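Local coordinates for sensor protein (PDB 3LIC) that is a putative sensor histidine kinase of a two-component system that probably detects an extracellular signal through its PDC-fold domain, at residues 64-69 with 99-104. Sequence-based numbering, arbitrary orientation.
Sequences NRIQRN and SGFNYL
Phe101 reaches from strand 101-105 to the last turn of helix 55-68, where its ring meets Ile66 and Gln67. The apolar part of the contact rests on Ile66, whose CG2 methyl approaches the ring obliquely, near the CD1-CE1 bond, 3.8 Å from Phe101 CD1 and 3.9 Å from Phe101 CE1. That methyl stands anti to the backbone N of Ile66 (chi1 -74° for the CG1 branch), while the rest of the side chain leads away from the strand; Ile66 also touches Phe72. A branched residue suits this buried place because one arm can meet the aromatic ring while the other packs elsewhere.

Gln67 supplies the mixed part of the contact. Its CG is anti to the backbone N (chi1 -158°) and the chain runs on extended, crossing Phe101 at about a right angle. The methylene CG comes to 3.9 Å from Phe101 CZ, and the amide oxygen OE1 to 3.6 Å from Phe101 CE2. Amide and ring planes are 58° apart, so the two groups do not stack. A long side chain fits this exposed position: its CG methylene can lie by the ring while the amide stays near solvent.

A phenyl ring is long enough to help span the 8.0 Å from Gln67 CA to Phe101 CA and broad enough to meet two residues of the helix. On its own sheet the ring also touches Arg96, whose NH1 hydrogen-bonds to Asn69 O. The contact thus joins the helix end to an outermost strand of the antiparallel sheet in the first PDC domain, probably the membrane-distal one. With no hydrogen bond between the two segments and 140 Å² buried, dispersion and partial exclusion of water probably supply most of their direct attraction, which is modest and weakly directional.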
ATOM      1  N   ASN A  64     -15.067  10.720  10.470  1.00 15.60           N
ATOM      2  CA  ASN A  64     -16.220   9.918  10.026  1.00 16.41           C
ATOM      3  C   ASN A  64     -15.856   8.971   8.886  1.00 15.50           C
ATOM      4  O   ASN A  64     -16.295   7.807   8.816  1.00 15.72           O
ATOM      5  CB  ASN A  64     -17.333  10.860   9.548  1.00 16.53           C
ATOM      6  CG  ASN A  64     -17.935  11.650  10.672  1.00 20.97           C
ATOM      7  OD1 ASN A  64     -17.679  11.348  11.825  1.00 22.92           O
ATOM      8  ND2 ASN A  64     -18.734  12.679  10.351  1.00 19.54           N
ATOM      9  N   ARG A  65     -15.033   9.466   7.974  1.00 15.06           N
ATOM     10  CA  ARG A  65     -14.605   8.639   6.823  1.00 14.91           C
ATOM     11  C   ARG A  65     -13.725   7.501   7.265  1.00 15.27           C
ATOM     12  O   ARG A  65     -13.851   6.378   6.759  1.00 17.85           O
ATOM     13  CB  ARG A  65     -13.967   9.562   5.743  1.00 14.32           C
ATOM     14  CG  ARG A  65     -12.649   9.089   5.129  1.00 21.94           C
ATOM     15  CD  ARG A  65     -12.180  10.068   3.911  1.00 26.68           C
ATOM     16  NE  ARG A  65     -11.276   9.441   2.969  0.50 21.12           N
ATOM     17  CZ  ARG A  65     -11.663   9.159   1.747  0.50 24.78           C
ATOM     18  NH1 ARG A  65     -12.894   9.506   1.392  0.50 28.52           N
ATOM     19  NH2 ARG A  65     -10.859   8.536   0.898  0.50 24.76           N
ATOM     20  N   ILE A  66     -12.799   7.721   8.187  1.00 14.69           N
ATOM     21  CA  ILE A  66     -11.968   6.600   8.633  1.00 15.08           C
ATOM     22  C   ILE A  66     -12.836   5.654   9.501  1.00 17.02           C
ATOM     23  O   ILE A  66     -12.808   4.409   9.385  1.00 15.17           O
ATOM     24  CB  ILE A  66     -10.718   7.203   9.413  1.00 16.35           C
ATOM     25  CG1 ILE A  66      -9.792   7.810   8.347  1.00 14.62           C
ATOM     26  CG2 ILE A  66      -9.936   6.176  10.274  1.00 12.36           C
ATOM     27  CD1 ILE A  66      -9.450   6.754   7.244  1.00 15.84           C
ATOM     28  N   GLN A  67     -13.636   6.263  10.375  1.00 17.72           N
ATOM     29  CA  GLN A  67     -14.524   5.498  11.228  1.00 19.91           C
ATOM     30  C   GLN A  67     -15.468   4.599  10.402  1.00 19.22           C
ATOM     31  O   GLN A  67     -15.701   3.438  10.731  1.00 17.98           O
ATOM     32  CB  GLN A  67     -15.317   6.471  12.096  1.00 20.69           C
ATOM     33  CG  GLN A  67     -15.877   5.858  13.354  1.00 28.93           C
ATOM     34  CD  GLN A  67     -16.138   6.928  14.450  1.00 34.93           C
ATOM     35  OE1 GLN A  67     -16.126   6.617  15.630  1.00 40.42           O
ATOM     36  NE2 GLN A  67     -16.372   8.164  14.051  1.00 37.31           N
ATOM     37  N   ARG A  68     -15.952   5.121   9.287  1.00 19.60           N
ATOM     38  CA  ARG A  68     -16.842   4.338   8.420  1.00 21.00           C
ATOM     39  C   ARG A  68     -16.177   3.347   7.455  1.00 20.32           C
ATOM     40  O   ARG A  68     -16.866   2.505   6.887  1.00 20.66           O
ATOM     41  CB  ARG A  68     -17.853   5.281   7.713  1.00 22.07           C
ATOM     42  CG  ARG A  68     -18.635   6.041   8.827  1.00 26.88           C
ATOM     43  CD  ARG A  68     -20.032   6.562   8.514  1.00 35.67           C
ATOM     44  NE  ARG A  68     -19.959   7.958   8.120  1.00 44.42           N
ATOM     45  CZ  ARG A  68     -20.581   8.993   8.693  1.00 42.39           C
ATOM     46  NH1 ARG A  68     -20.390  10.210   8.184  1.00 42.82           N
ATOM     47  NH2 ARG A  68     -21.390   8.830   9.729  1.00 40.69           N
ATOM     48  N   ASN A  69     -14.858   3.436   7.264  1.00 18.65           N
ATOM     49  CA  ASN A  69     -14.141   2.488   6.407  1.00 17.57           C
ATOM     50  C   ASN A  69     -13.073   1.769   7.168  1.00 17.45           C
ATOM     51  O   ASN A  69     -11.950   2.249   7.245  1.00 17.07           O
ATOM     52  CB  ASN A  69     -13.548   3.193   5.189  1.00 16.41           C
ATOM     53  CG  ASN A  69     -14.619   3.840   4.340  1.00 17.59           C
ATOM     54  OD1 ASN A  69     -14.905   5.034   4.442  1.00 16.20           O
ATOM     55  ND2 ASN A  69     -15.238   3.056   3.534  1.00 20.54           N
ATOM     56  N   SER A  99      -6.819   2.817  20.006  1.00 24.85           N
ATOM     57  CA  SER A  99      -7.896   3.078  21.000  1.00 24.91           C
ATOM     58  C   SER A  99      -8.928   4.133  20.547  1.00 24.30           C
ATOM     59  O   SER A  99      -9.935   4.427  21.222  1.00 24.25           O
ATOM     60  CB  SER A  99      -7.281   3.406  22.375  1.00 23.75           C
ATOM     61  OG  SER A  99      -6.807   4.747  22.364  1.00 25.68           O
ATOM     62  N   GLY A 100      -8.691   4.674  19.361  1.00 24.36           N
ATOM     63  CA  GLY A 100      -9.454   5.805  18.901  1.00 21.59           C
ATOM     64  C   GLY A 100      -8.967   6.218  17.542  1.00 20.38           C
ATOM     65  O   GLY A 100      -8.487   5.382  16.732  1.00 20.15           O
ATOM     66  N   PHE A 101      -9.073   7.527  17.330  1.00 18.23           N
ATOM     67  CA  PHE A 101      -8.739   8.181  16.117  1.00 17.55           C
ATOM     68  C   PHE A 101      -8.017   9.401  16.577  1.00 18.69           C
ATOM     69  O   PHE A 101      -8.509  10.164  17.432  1.00 19.42           O
ATOM     70  CB  PHE A 101     -10.026   8.513  15.336  1.00 17.28           C
ATOM     71  CG  PHE A 101     -10.840   7.307  15.069  1.00 17.82           C
ATOM     72  CD1 PHE A 101     -10.494   6.439  14.051  1.00 16.19           C
ATOM     73  CD2 PHE A 101     -11.914   6.980  15.896  1.00 20.92           C
ATOM     74  CE1 PHE A 101     -11.242   5.292  13.816  1.00 19.92           C
ATOM     75  CE2 PHE A 101     -12.667   5.763  15.690  1.00 22.05           C
ATOM     76  CZ  PHE A 101     -12.316   4.925  14.663  1.00 18.30           C
ATOM     77  N   ASN A 102      -6.805   9.552  16.076  1.00 17.62           N
ATOM     78  CA  ASN A 102      -5.953  10.659  16.472  1.00 17.21           C
ATOM     79  C   ASN A 102      -6.044  11.651  15.376  1.00 16.48           C
ATOM     80  O   ASN A 102      -6.249  11.269  14.245  1.00 18.25           O
ATOM     81  CB  ASN A 102      -4.495  10.174  16.592  1.00 15.29           C
ATOM     82  CG  ASN A 102      -4.292   9.322  17.890  1.00 23.20           C
ATOM     83  OD1 ASN A 102      -5.223   9.211  18.710  1.00 25.20           O
ATOM     84  ND2 ASN A 102      -3.109   8.755  18.080  1.00 14.76           N
ATOM     85  N   TYR A 103      -5.830  12.910  15.682  1.00 16.74           N
ATOM     86  CA  TYR A 103      -5.839  13.936  14.705  1.00 17.35           C
ATOM     87  C   TYR A 103      -4.556  14.809  14.828  1.00 19.30           C
ATOM     88  O   TYR A 103      -4.071  15.075  15.961  1.00 21.23           O
ATOM     89  CB  TYR A 103      -7.060  14.809  14.881  1.00 15.48           C
ATOM     90  CG  TYR A 103      -6.892  16.112  14.106  1.00 16.57           C
ATOM     91  CD1 TYR A 103      -7.224  16.195  12.749  1.00 14.71           C
ATOM     92  CD2 TYR A 103      -6.368  17.261  14.727  1.00 17.14           C
ATOM     93  CE1 TYR A 103      -7.022  17.392  12.007  1.00 16.20           C
ATOM     94  CE2 TYR A 103      -6.220  18.468  14.003  1.00 20.25           C
ATOM     95  CZ  TYR A 103      -6.561  18.505  12.631  1.00 18.28           C
ATOM     96  OH  TYR A 103      -6.362  19.681  11.921  1.00 21.38           O
ATOM     97  N   LEU A 104      -3.980  15.239  13.700  1.00 18.20           N
ATOM     98  CA  LEU A 104      -3.011  16.317  13.764  1.00 18.72           C
ATOM     99  C   LEU A 104      -3.043  17.045  12.456  1.00 18.82           C
ATOM    100  O   LEU A 104      -3.386  16.451  11.414  1.00 20.23           O
ATOM    101  CB  LEU A 104      -1.568  15.846  14.054  1.00 19.18           C
ATOM    102  CG  LEU A 104      -0.795  15.052  13.005  1.00 22.14           C
ATOM    103  CD1 LEU A 104       0.752  15.151  13.201  1.00 23.09           C
ATOM    104  CD2 LEU A 104      -1.271  13.641  13.148  1.00 23.39           C
TER